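Long-range contacts in putative oxidoreductase (Pseudomonas putida, PDB 3L6D), which probably acts as an NADP-dependent oxidoreductase of the 6-phosphogluconate dehydrogenase and reductive aminase type, its natural substrate not being established: residues F8-S13 against S64-T69; V12-L17 against K33-W38; K124-A129 against H140-G145; V194-R199 against V261-F266; Q233-D238 against G282-A287. All coordinates share one frame; numbering follows the deposited sequence. Where two conformers were deposited one is given.

Contact 1: F8-S13 against S64-T69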
# COMPACT_ATOMS: atom_id res chain seq x y z
N PHE B 8 43.77 8.38 9.14
CA PHE B 8 42.83 7.26 9.37
C PHE B 8 43.19 6.13 8.42
O PHE B 8 43.37 6.35 7.22
CB PHE B 8 41.39 7.70 9.11
CG PHE B 8 40.81 8.57 10.21
CD1 PHE B 8 40.58 9.92 9.98
CD2 PHE B 8 40.49 8.02 11.46
CE1 PHE B 8 40.02 10.73 10.97
CE2 PHE B 8 39.96 8.82 12.47
CZ PHE B 8 39.71 10.17 12.23
N GLU B 9 43.30 4.92 8.98
CA GLU B 9 43.47 3.71 8.19
C GLU B 9 42.10 3.10 7.89
O GLU B 9 42.01 2.12 7.18
CB GLU B 9 44.37 2.67 8.92
CG GLU B 9 45.83 3.11 9.14
CD GLU B 9 46.50 3.63 7.87
OE1 GLU B 9 46.44 2.94 6.81
OE2 GLU B 9 47.09 4.75 7.90
N PHE B 10 41.03 3.67 8.46
CA PHE B 10 39.70 3.12 8.23
C PHE B 10 38.70 4.21 7.87
O PHE B 10 38.88 5.41 8.23
CB PHE B 10 39.22 2.33 9.45
CG PHE B 10 40.05 1.13 9.68
CD1 PHE B 10 39.81 -0.05 9.01
CD2 PHE B 10 41.17 1.23 10.53
CE1 PHE B 10 40.64 -1.16 9.23
CE2 PHE B 10 41.99 0.14 10.75
CZ PHE B 10 41.74 -1.05 10.08
N ASP B 11 37.67 3.81 7.13
CA ASP B 11 36.63 4.73 6.71
C ASP B 11 35.48 4.83 7.72
O ASP B 11 34.79 5.85 7.80
CB ASP B 11 36.09 4.25 5.38
CG ASP B 11 37.13 4.29 4.31
OD1 ASP B 11 37.68 5.39 4.11
OD2 ASP B 11 37.42 3.24 3.72
N VAL B 12 35.27 3.75 8.46
CA VAL B 12 34.09 3.62 9.33
C VAL B 12 34.30 2.49 10.30
O VAL B 12 34.89 1.46 9.96
CB VAL B 12 32.78 3.39 8.51
CG1 VAL B 12 32.87 2.13 7.63
CG2 VAL B 12 31.52 3.37 9.44
N SER B 13 33.81 2.65 11.53
CA SER B 13 33.87 1.56 12.49
C SER B 13 32.41 1.21 12.78
O SER B 13 31.53 2.06 12.60
CB SER B 13 34.54 2.01 13.81
OG SER B 13 35.93 2.29 13.60
N SER B 64 38.61 5.49 17.71
CA SER B 64 39.79 6.20 17.26
C SER B 64 40.12 5.85 15.82
O SER B 64 40.66 6.68 15.08
CB SER B 64 41.00 5.91 18.20
OG SER B 64 40.76 6.46 19.49
N ALA B 65 39.77 4.63 15.42
CA ALA B 65 40.25 4.08 14.13
C ALA B 65 39.64 4.75 12.91
O ALA B 65 40.23 4.67 11.82
CB ALA B 65 40.00 2.58 14.06
N SER B 66 38.46 5.36 13.06
CA SER B 66 37.70 5.88 11.89
C SER B 66 37.11 7.24 12.23
O SER B 66 36.85 7.49 13.38
CB SER B 66 36.54 4.92 11.57
OG SER B 66 37.01 3.59 11.42
N PRO B 67 36.78 8.07 11.24
CA PRO B 67 36.20 9.38 11.56
C PRO B 67 34.72 9.27 12.03
O PRO B 67 34.21 10.16 12.69
CB PRO B 67 36.33 10.15 10.22
CG PRO B 67 36.25 9.07 9.19
CD PRO B 67 37.04 7.92 9.78
N ALA B 68 34.06 8.14 11.71
CA ALA B 68 32.67 7.88 12.12
C ALA B 68 32.56 6.45 12.63
O ALA B 68 33.17 5.54 12.06
CB ALA B 68 31.71 8.08 10.97
N THR B 69 31.71 6.26 13.64
CA THR B 69 31.46 4.95 14.14
C THR B 69 29.93 4.74 14.12
O THR B 69 29.16 5.60 14.58
CB THR B 69 31.97 4.79 15.60
OG1 THR B 69 33.39 4.89 15.63
CG2 THR B 69 31.58 3.42 16.13
O HOH W 1 42.81 4.59 11.87
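Phe8 lays one face of its ring on Pro67: CD of the proline sits 3.8 Å from the ring centroid and only 11° off the ring normal, a CH-pi contact, while Pro67 N lies over the same ring nearer its rim. The ring's edge is met by two carbonyls from the end of helix 59-65, Ser64 O and Ala65 O, the latter 3.4 Å from Phe8 CD2. With chi1 at -75°, Phe8 CG sits beside its own backbone N, and that swings the ring across to the proline. Phe10 meets the same Ala65 O with its ring edge, in plane, and its CD2 touches Ala65 CB; the ring of His54 packs beside it. A water bridges the two segments, accepting from Glu9 N and donating to Ala65 O at 2.6 Å, so this carbonyl is gripped as well as crowded.

Further on, the contact turns polar. Ser66 OG donates to Ser13 OG at 2.8 Å, and Ser13 OG also bonds to Ala62 O, so Ser13 of strand 12-15 is held both by the loop and by helix 59-65. Ser13 N then donates to Ala68 O at 3.0 Å, nearly straight at 160° and in the carbonyl plane. From here Ser13 pairs with Thr69 in parallel, which is where strands 12-15 and 68-71 start side by side in the centre of a Rossmann-type sheet.

Contact 2: V12-L17 against K33-W38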
# COMPACT_ATOMS: atom_id res chain seq x y z
N VAL B 12 35.27 3.75 8.46
CA VAL B 12 34.09 3.62 9.33
C VAL B 12 34.30 2.49 10.30
O VAL B 12 34.89 1.46 9.96
CB VAL B 12 32.78 3.39 8.51
CG1 VAL B 12 32.87 2.13 7.63
CG2 VAL B 12 31.52 3.37 9.44
N SER B 13 33.81 2.65 11.53
CA SER B 13 33.87 1.56 12.49
C SER B 13 32.41 1.21 12.78
O SER B 13 31.53 2.06 12.60
CB SER B 13 34.54 2.01 13.81
OG SER B 13 35.93 2.29 13.60
N VAL B 14 32.18 -0.04 13.17
CA VAL B 14 30.83 -0.51 13.49
C VAL B 14 30.92 -1.22 14.83
O VAL B 14 31.72 -2.15 15.01
CB VAL B 14 30.27 -1.50 12.41
CG1 VAL B 14 28.81 -1.91 12.75
CG2 VAL B 14 30.31 -0.88 11.05
N ILE B 15 30.07 -0.80 15.72
CA ILE B 15 30.05 -1.33 17.03
C ILE B 15 28.69 -1.94 17.29
O ILE B 15 27.67 -1.31 17.23
CB ILE B 15 30.38 -0.27 18.00
CG1 ILE B 15 31.85 0.02 17.93
CG2 ILE B 15 29.99 -0.66 19.36
CD1 ILE B 15 32.23 1.01 18.83
N GLY B 16 28.75 -3.20 17.61
CA GLY B 16 27.60 -4.03 17.82
C GLY B 16 27.47 -4.83 16.56
O GLY B 16 27.30 -4.28 15.49
N LEU B 17 27.51 -6.13 16.69
CA LEU B 17 27.44 -7.00 15.55
C LEU B 17 26.41 -8.04 15.81
O LEU B 17 26.72 -9.21 15.88
CB LEU B 17 28.77 -7.68 15.34
CG LEU B 17 30.01 -6.85 15.57
CD1 LEU B 17 31.25 -7.61 15.40
CD2 LEU B 17 30.00 -5.61 14.70
N LYS B 33 34.71 -0.04 1.51
CA LYS B 33 35.15 0.73 2.68
C LYS B 33 36.09 -0.12 3.54
O LYS B 33 35.96 -1.35 3.60
CB LYS B 33 33.94 1.14 3.58
CG LYS B 33 33.05 2.30 3.06
CD LYS B 33 32.03 1.80 2.01
CE LYS B 33 30.98 2.88 1.63
NZ LYS B 33 30.32 2.54 0.33
N ARG B 34 37.04 0.54 4.20
CA ARG B 34 37.93 -0.11 5.11
C ARG B 34 37.14 -0.02 6.41
O ARG B 34 36.79 1.11 6.85
CB ARG B 34 39.22 0.69 5.24
CG ARG B 34 40.06 0.74 3.91
CD ARG B 34 41.13 1.81 3.99
NE ARG B 34 40.55 3.17 4.08
CZ ARG B 34 41.25 4.27 4.38
NH1 ARG B 34 42.58 4.21 4.64
NH2 ARG B 34 40.63 5.45 4.40
N VAL B 35 36.79 -1.18 6.97
CA VAL B 35 35.86 -1.22 8.16
C VAL B 35 36.54 -1.84 9.38
O VAL B 35 37.12 -2.94 9.30
CB VAL B 35 34.58 -2.05 7.83
CG1 VAL B 35 33.55 -1.97 9.01
CG2 VAL B 35 33.90 -1.60 6.51
N ALA B 36 36.43 -1.16 10.52
CA ALA B 36 36.91 -1.70 11.77
C ALA B 36 35.69 -1.99 12.63
O ALA B 36 34.67 -1.32 12.52
CB ALA B 36 37.86 -0.70 12.45
N ILE B 37 35.79 -3.04 13.45
CA ILE B 37 34.62 -3.50 14.25
C ILE B 37 35.04 -3.81 15.66
O ILE B 37 36.24 -4.08 15.96
CB ILE B 37 33.94 -4.78 13.65
CG1 ILE B 37 34.95 -5.95 13.67
CG2 ILE B 37 33.33 -4.48 12.20
CD1 ILE B 37 34.33 -7.29 13.32
N TRP B 38 34.04 -3.80 16.54
CA TRP B 38 34.22 -4.28 17.90
C TRP B 38 32.87 -4.84 18.30
O TRP B 38 31.84 -4.31 17.92
CB TRP B 38 34.61 -3.15 18.87
CG TRP B 38 34.74 -3.65 20.32
CD1 TRP B 38 35.85 -4.15 20.94
CD2 TRP B 38 33.68 -3.72 21.27
NE1 TRP B 38 35.56 -4.51 22.24
CE2 TRP B 38 34.23 -4.25 22.47
CE3 TRP B 38 32.34 -3.37 21.24
CZ2 TRP B 38 33.46 -4.47 23.62
CZ3 TRP B 38 31.56 -3.59 22.39
CH2 TRP B 38 32.13 -4.13 23.55
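Val12 and Ala36 open the firm part of a parallel ladder: Ala36 N donates to Val12 O at 3.1 Å, in the carbonyl plane. The next rung runs the other way: Val14 N donates to Ala36 O at 2.9 Å, and Trp38 N donates to Val14 O at 3.2 Å with the donor tilted 18° from the carbonyl plane. Both ends are weaker: Val12 N to Arg34 O and Gly16 N to Trp38 O are long, weak bonds. Several carbonyls also take a CA-H contact, the shortest from Ser13 CA to Ala36 O at 3.0 Å. Beyond the strand, Leu17 N is satisfied by Asn39 OD1. Arg34 NH2 forms a salt bridge with Asp11 OD1, and Lys33 NZ bonds to Gln31 OE1.

On the face with Val12, Val14, Val35 and Ile37, Val12 CG1 and Val35 CG2 lie side by side. The Leu17 and Ile37 side chains cross at about a right angle, CD1 to CD1 3.7 Å. On the face with Ser13, Ile15, Ala36 and Trp38, chi1 of 177° sets Trp38 CG anti to the backbone N, and the indole edge then lies beside Ile15 CG2, which meets it at CE3.

Gly16, at positive phi, begins a GxGxxG pattern consistent with the dinucleotide-binding turn of this beta-alpha-beta unit. The chemistry implies that backbone bonds set the strand register, while mostly apolar side chains pack on both faces.

Contact 3: K124-A129 against H140-G145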
# COMPACT_ATOMS: atom_id res chain seq x y z
N LYS B 124 21.56 10.53 14.82
CA LYS B 124 20.66 9.40 15.06
C LYS B 124 20.17 8.94 13.68
O LYS B 124 19.83 9.76 12.85
CB LYS B 124 19.45 9.81 15.91
CG LYS B 124 18.38 8.70 16.05
CD LYS B 124 17.12 9.27 16.83
CE LYS B 124 16.07 8.13 17.06
NZ LYS B 124 16.75 7.03 17.82
N GLY B 125 20.15 7.63 13.42
CA GLY B 125 19.63 7.16 12.13
C GLY B 125 18.47 6.18 12.35
O GLY B 125 18.39 5.49 13.39
N MSE B 126 17.55 6.17 11.39
CA MSE B 126 16.49 5.16 11.29
C MSE B 126 16.57 4.60 9.86
O MSE B 126 16.49 5.34 8.88
CB MSE B 126 15.11 5.76 11.56
CG MSE B 126 14.71 5.82 13.04
SE MSE B 126 14.02 7.61 13.53
CE MSE B 126 15.58 8.47 12.76
N ILE B 127 16.67 3.29 9.76
CA ILE B 127 16.70 2.73 8.44
C ILE B 127 15.37 2.08 8.13
O ILE B 127 14.94 1.20 8.81
CB ILE B 127 17.87 1.81 8.24
CG1 ILE B 127 17.81 1.23 6.86
CG2 ILE B 127 17.90 0.73 9.24
CD1 ILE B 127 19.11 1.08 6.29
N VAL B 128 14.73 2.54 7.08
CA VAL B 128 13.45 2.01 6.71
C VAL B 128 13.61 0.80 5.84
O VAL B 128 13.30 0.81 4.69
CB VAL B 128 12.62 3.06 6.02
CG1 VAL B 128 11.19 2.67 6.02
CG2 VAL B 128 12.78 4.36 6.70
N ALA B 129 14.12 -0.26 6.42
CA ALA B 129 14.35 -1.46 5.67
C ALA B 129 14.49 -2.65 6.54
O ALA B 129 14.82 -2.53 7.68
CB ALA B 129 15.57 -1.30 4.85
N HIS B 140 15.33 3.48 2.06
CA HIS B 140 15.37 4.83 2.57
C HIS B 140 15.84 4.82 4.04
O HIS B 140 15.65 3.83 4.75
CB HIS B 140 13.99 5.53 2.49
CG HIS B 140 13.64 6.06 1.13
ND1 HIS B 140 13.52 7.41 0.86
CD2 HIS B 140 13.32 5.42 -0.02
CE1 HIS B 140 13.18 7.58 -0.40
NE2 HIS B 140 13.06 6.38 -0.97
N SER B 141 16.50 5.91 4.47
CA SER B 141 16.80 6.11 5.89
C SER B 141 16.45 7.54 6.26
O SER B 141 16.33 8.37 5.39
CB SER B 141 18.30 5.85 6.18
OG SER B 141 19.07 6.67 5.30
N ILE B 142 16.30 7.80 7.55
CA ILE B 142 16.05 9.15 8.05
C ILE B 142 17.15 9.41 9.07
O ILE B 142 17.47 8.52 9.81
CB ILE B 142 14.68 9.17 8.80
CG1 ILE B 142 13.52 8.91 7.84
CG2 ILE B 142 14.49 10.51 9.51
CD1 ILE B 142 12.24 8.38 8.56
N HIS B 143 17.74 10.61 9.07
CA HIS B 143 18.78 10.96 10.05
C HIS B 143 18.44 12.26 10.72
O HIS B 143 17.72 13.10 10.13
CB HIS B 143 20.14 11.07 9.33
CG HIS B 143 20.68 9.74 8.89
ND1 HIS B 143 20.48 9.24 7.61
CD2 HIS B 143 21.38 8.79 9.56
CE1 HIS B 143 21.04 8.04 7.52
NE2 HIS B 143 21.58 7.75 8.70
N THR B 144 18.88 12.43 11.97
CA THR B 144 18.61 13.65 12.71
C THR B 144 19.81 13.87 13.65
O THR B 144 20.75 13.07 13.62
CB THR B 144 17.23 13.60 13.47
OG1 THR B 144 16.94 14.89 13.99
CG2 THR B 144 17.21 12.59 14.59
N GLY B 145 19.79 14.93 14.46
CA GLY B 145 20.89 15.24 15.39
C GLY B 145 21.73 16.38 14.84
O GLY B 145 21.24 17.48 14.67
O HOH W 2 13.05 1.74 2.27
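Met126 and Ile142 exchange a pair of backbone bonds at the middle of this antiparallel hairpin, each 2.8 Å from N to O. Met126 N points nearly down the carbonyl of Ile142, whereas Ile142 N reaches Met126 O in its carbonyl plane. Lys124 and Thr144 repeat the exchange, less evenly: Thr144 N lies in the carbonyl plane of Lys124, but Lys124 N stands 40° out of the carbonyl plane of Thr144. At the other end Val128 N donates to His140 O, and a water bridges the two residues, donating to Val128 O at 2.6 Å and accepting from His140 N.

Between these rungs sit the non-hydrogen-bonded pairs Gly125 with His143 and Ile127 with Ser141. Gly125 has no side chain, and the His143 imidazole comes in obliquely over it, CD2 3.5 Å from Gly125 CA. The ring is held by bonds from NE2 to Tyr100 OH and from ND1 to Thr164 OG1; that same threonine hydroxyl bonds to Ser141 OG.

The opposite face carries Lys124, Met126, Ile142 and Thr144. In the conformer given, the terminal CE of selenomethionine Met126 rests 4.0 Å from Ile142 CG2. Lys124 and Thr144 lie side by side, CB to CG2 at 3.8 Å; chi1 of -171° puts Thr144 OG1 anti to the backbone N, and it bonds to Leu167 O.

Helix 169-199 packs on this face through Phe175 and Ala176, while Ile127 on the other meets helix 19-30. Strands 96-99 and 163-166 flank the hairpin, and Phe218 of the second subunit packs on Val128.

Contact 4: V194-R199 against V261-F266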
# COMPACT_ATOMS: atom_id res chain seq x y z
N VAL B 194 -6.30 -11.05 2.78
CA VAL B 194 -5.92 -12.43 2.42
C VAL B 194 -6.54 -13.49 3.37
O VAL B 194 -7.11 -14.50 2.93
CB VAL B 194 -4.38 -12.57 2.34
CG1 VAL B 194 -3.98 -14.05 2.21
CG2 VAL B 194 -3.84 -11.81 1.13
N GLY B 195 -6.45 -13.23 4.67
CA GLY B 195 -7.05 -14.11 5.66
C GLY B 195 -8.55 -14.20 5.47
O GLY B 195 -9.14 -15.27 5.61
N ALA B 196 -9.17 -13.06 5.16
CA ALA B 196 -10.61 -13.01 4.90
C ALA B 196 -10.97 -13.83 3.66
O ALA B 196 -12.01 -14.51 3.64
CB ALA B 196 -11.10 -11.56 4.75
N GLY B 197 -10.09 -13.80 2.65
CA GLY B 197 -10.26 -14.64 1.45
C GLY B 197 -10.40 -16.12 1.80
O GLY B 197 -11.24 -16.83 1.23
N ASP B 198 -9.59 -16.59 2.76
CA ASP B 198 -9.66 -17.97 3.23
C ASP B 198 -11.05 -18.38 3.70
O ASP B 198 -11.53 -19.49 3.38
CB ASP B 198 -8.64 -18.20 4.34
CG ASP B 198 -8.77 -19.56 4.97
OD1 ASP B 198 -8.18 -20.50 4.43
OD2 ASP B 198 -9.49 -19.68 5.99
N ARG B 199 -11.70 -17.49 4.45
CA ARG B 199 -13.03 -17.79 4.97
C ARG B 199 -14.07 -17.87 3.84
O ARG B 199 -15.16 -18.41 4.03
CB ARG B 199 -13.44 -16.77 6.04
CG ARG B 199 -12.82 -16.98 7.44
CD ARG B 199 -13.80 -16.49 8.51
NE ARG B 199 -13.52 -17.00 9.86
CZ ARG B 199 -12.85 -16.34 10.81
NH1 ARG B 199 -12.36 -15.12 10.58
NH2 ARG B 199 -12.67 -16.90 12.00
N VAL B 261 -16.25 -13.34 8.91
CA VAL B 261 -14.84 -12.96 9.05
C VAL B 261 -14.65 -11.82 10.06
O VAL B 261 -15.48 -10.91 10.16
CB VAL B 261 -14.19 -12.59 7.69
CG1 VAL B 261 -14.56 -13.59 6.62
CG2 VAL B 261 -14.61 -11.23 7.24
N TRP B 262 -13.54 -11.89 10.80
CA TRP B 262 -13.12 -10.86 11.74
C TRP B 262 -12.20 -9.92 10.99
O TRP B 262 -11.12 -10.31 10.53
CB TRP B 262 -12.35 -11.48 12.90
CG TRP B 262 -11.87 -10.52 13.97
CD1 TRP B 262 -12.62 -9.64 14.70
CD2 TRP B 262 -10.52 -10.39 14.46
NE1 TRP B 262 -11.82 -8.96 15.61
CE2 TRP B 262 -10.53 -9.40 15.48
CE3 TRP B 262 -9.31 -11.01 14.14
CZ2 TRP B 262 -9.38 -9.02 16.18
CZ3 TRP B 262 -8.15 -10.62 14.83
CH2 TRP B 262 -8.20 -9.64 15.84
N THR B 263 -12.64 -8.68 10.84
CA THR B 263 -11.85 -7.69 10.12
C THR B 263 -11.84 -6.41 10.91
O THR B 263 -12.45 -5.43 10.51
CB THR B 263 -12.43 -7.39 8.73
OG1 THR B 263 -13.77 -6.88 8.90
CG2 THR B 263 -12.46 -8.64 7.87
N PRO B 264 -11.12 -6.40 12.05
CA PRO B 264 -11.10 -5.18 12.85
C PRO B 264 -10.48 -3.98 12.14
O PRO B 264 -10.89 -2.86 12.40
CB PRO B 264 -10.23 -5.57 14.05
CG PRO B 264 -9.37 -6.69 13.53
CD PRO B 264 -10.31 -7.46 12.67
N VAL B 265 -9.48 -4.22 11.28
CA VAL B 265 -8.80 -3.10 10.58
C VAL B 265 -9.79 -2.48 9.62
O VAL B 265 -10.01 -1.26 9.65
CB VAL B 265 -7.49 -3.52 9.86
CG1 VAL B 265 -6.81 -2.29 9.25
CG2 VAL B 265 -6.54 -4.21 10.83
N PHE B 266 -10.43 -3.31 8.80
CA PHE B 266 -11.47 -2.76 7.91
C PHE B 266 -12.64 -2.09 8.62
O PHE B 266 -13.15 -1.06 8.15
CB PHE B 266 -11.99 -3.77 6.87
CG PHE B 266 -12.66 -3.10 5.71
CD1 PHE B 266 -11.90 -2.39 4.76
CD2 PHE B 266 -14.04 -3.07 5.61
CE1 PHE B 266 -12.51 -1.73 3.71
CE2 PHE B 266 -14.65 -2.41 4.56
CZ PHE B 266 -13.88 -1.74 3.60
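Val261 CG1 is the tight point: it presses 3.4 Å from Arg199 CB and 3.5 Å from Arg199 CD, so the aliphatic stem of the arginine wraps one methyl. The two side chains slide past each other in opposite directions. With chi1 at -45°, CG1 is held anti to the carbonyl carbon of Val261, and the other methyl, CG2, is left to meet Ala196 CB at 4.3 Å. The same alanine CB is 4.5 Å from Thr263 CG2, a looser touch that brings the following residues of the loop near the helix. Leu256 of helix 242-259 packs on both Val261 and Thr263, so the valine is buried between two helices.

These segments belong to the all-helical C-terminal domain of the reductive aminase-like family. Loop 261-263 lies against the C-terminal part of the long helix 169-199 before Pro264 starts helix 264-281. Glu192, farther back on the long helix, accepts from Val265 N and Phe266 N, its carboxylate meeting the amino end of that helix.

The guanidinium end is slacker. The chain bends at chi2, and beyond CD the guanidinium passes obliquely by Val261 CA; NH1 ends 3.4 Å from Trp262 N, but both are donors and no bond forms. Arg199 is partly exposed. The Trp262 indole turns away from Arg199 and lies with one face on Pro264 CD, 3.3 Å above its plane and over its centre, while Arg275 of the second subunit makes a cation-pi contact with it. Phe293 of that subunit packs on Arg199.

Contact 5: Q233-D238 against G282-A287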
# COMPACT_ATOMS: atom_id res chain seq x y z
N GLN B 233 -4.56 21.28 -2.29
CA GLN B 233 -5.73 21.52 -1.48
C GLN B 233 -7.01 21.49 -2.31
O GLN B 233 -7.93 22.22 -2.03
CB GLN B 233 -5.62 22.83 -0.72
CG GLN B 233 -4.75 22.79 0.52
CD GLN B 233 -5.35 22.01 1.65
OE1 GLN B 233 -6.28 22.46 2.29
NE2 GLN B 233 -4.79 20.84 1.92
N ASP B 234 -7.06 20.63 -3.29
CA ASP B 234 -8.22 20.51 -4.12
C ASP B 234 -9.00 19.28 -3.75
O ASP B 234 -8.62 18.19 -4.07
CB ASP B 234 -7.77 20.39 -5.56
CG ASP B 234 -8.90 20.16 -6.47
OD1 ASP B 234 -8.65 19.83 -7.63
OD2 ASP B 234 -10.03 20.29 -6.04
N PHE B 235 -10.12 19.48 -3.12
CA PHE B 235 -10.92 18.39 -2.62
C PHE B 235 -12.27 18.28 -3.35
O PHE B 235 -13.23 17.70 -2.82
CB PHE B 235 -11.12 18.53 -1.10
CG PHE B 235 -9.84 18.46 -0.32
CD1 PHE B 235 -9.26 17.21 0.00
CD2 PHE B 235 -9.18 19.63 0.06
CE1 PHE B 235 -8.07 17.13 0.71
CE2 PHE B 235 -7.98 19.56 0.78
CZ PHE B 235 -7.42 18.30 1.11
N LYS B 236 -12.31 18.81 -4.57
CA LYS B 236 -13.56 18.81 -5.35
C LYS B 236 -13.99 17.38 -5.58
O LYS B 236 -13.18 16.53 -5.98
CB LYS B 236 -13.40 19.55 -6.68
CG LYS B 236 -13.09 21.04 -6.58
CD LYS B 236 -12.46 21.56 -7.89
CE LYS B 236 -11.90 22.99 -7.77
NZ LYS B 236 -11.15 23.42 -9.00
N GLY B 237 -15.28 17.11 -5.38
CA GLY B 237 -15.82 15.78 -5.45
C GLY B 237 -16.11 15.35 -6.85
O GLY B 237 -16.99 14.56 -7.12
N ASP B 238 -15.33 15.87 -7.78
CA ASP B 238 -15.53 15.49 -9.14
C ASP B 238 -15.32 14.04 -9.41
O ASP B 238 -16.03 13.47 -10.19
CB ASP B 238 -14.73 16.36 -10.12
CG ASP B 238 -13.23 16.34 -9.87
OD1 ASP B 238 -12.76 17.05 -8.98
OD2 ASP B 238 -12.50 15.65 -10.62
N GLY B 282 -18.67 14.52 3.12
CA GLY B 282 -19.26 13.57 2.16
C GLY B 282 -19.17 13.92 0.68
O GLY B 282 -18.95 13.03 -0.18
N ASP B 283 -19.33 15.20 0.36
CA ASP B 283 -19.31 15.63 -1.03
C ASP B 283 -17.91 15.94 -1.55
O ASP B 283 -17.73 16.33 -2.71
CB ASP B 283 -20.24 16.84 -1.23
CG ASP B 283 -19.81 18.06 -0.44
OD1 ASP B 283 -18.95 17.93 0.46
OD2 ASP B 283 -20.34 19.16 -0.70
N GLN B 284 -16.90 15.80 -0.70
CA GLN B 284 -15.51 16.01 -1.14
C GLN B 284 -14.81 14.73 -1.63
O GLN B 284 -15.30 13.63 -1.43
CB GLN B 284 -14.70 16.71 -0.05
CG GLN B 284 -15.27 18.07 0.36
CD GLN B 284 -14.48 18.69 1.47
OE1 GLN B 284 -13.25 18.58 1.50
NE2 GLN B 284 -15.17 19.35 2.39
N ASP B 285 -13.65 14.91 -2.27
CA ASP B 285 -12.77 13.82 -2.65
C ASP B 285 -12.42 13.02 -1.40
O ASP B 285 -12.35 13.56 -0.28
CB ASP B 285 -11.50 14.37 -3.32
CG ASP B 285 -10.58 13.26 -3.85
OD1 ASP B 285 -10.72 12.87 -5.03
OD2 ASP B 285 -9.68 12.80 -3.11
N ILE B 286 -12.25 11.72 -1.62
CA ILE B 286 -11.90 10.75 -0.58
C ILE B 286 -10.66 11.18 0.22
O ILE B 286 -10.58 10.92 1.44
CB ILE B 286 -11.76 9.35 -1.22
CG1 ILE B 286 -11.60 8.25 -0.15
CG2 ILE B 286 -10.61 9.33 -2.29
CD1 ILE B 286 -12.76 8.17 0.86
N ALA B 287 -9.74 11.90 -0.42
CA ALA B 287 -8.57 12.42 0.29
C ALA B 287 -8.94 13.41 1.42
O ALA B 287 -8.11 13.65 2.28
CB ALA B 287 -7.56 13.05 -0.66
O HOH W 3 -19.26 15.81 -5.56
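Phe235 and Gln284 pass each other at a slant, ring and amide planes 59° apart. The amide oxygen OE1 of Gln284 comes 3.4 Å from Phe235 CB and is oblique to the ring. Chi1 of -59° turns the Gln284 chain beside its own backbone N, and the extended run beyond CG carries the amide alongside Phe235; Lys291 NZ bonds to its OE1 and also makes a cation-pi contact with the Phe235 ring. At the far edge of that ring, near its plane, stands Ala287 O, 3.8 Å from CE1, with Ala287 CB a little farther off.

The backbones are joined by Asp285 N, which donates to Phe235 O at 2.9 Å, well above the carbonyl plane. Chi1 of -175° holds Asp285 CG anti to its backbone N, where OD2 accepts from Ala287 N at 2.8 Å in an Asx turn, while OD1 pairs with Arg229. Asp234 makes a second Asx turn through Lys236 N. Gly237 packs its CA on Asp283 O at 3.4 Å, and a water donates to Gly237 O and to Asp283 O.

Both loops follow helices, 204-232 and 264-281. Arg229, near the end of the first helix, ties them with salt bridges to Asp285 and Asp238. Leu230 of that helix packs on Phe235, helix 242-259 takes Ile286, and Phe191 of the second subunit touches Ala287.

In the fold
Contacts 1 and 2 share strand 12-15 and pair it with its neighbours on either side, 68-71 and 35-38; they touch through the Asp11-Arg34 salt bridge. Contact 2 is buried and built from a regular backbone ladder, whereas contact 1, only partly buried, lies where two inner strands begin, with rings, a serine pair and water before its single strand pairing. Contact 3, also buried, is an antiparallel pairing in that otherwise largely parallel sheet, its centre about 18 Å from that of contact 2. Contacts 4 and 5 lie in the helical C-terminal domain. Contact 4 is buried and largely apolar, contact 5 partly exposed and polar, with Asx turns and Arg229. Contacts 3, 4 and 5 all meet the second subunit.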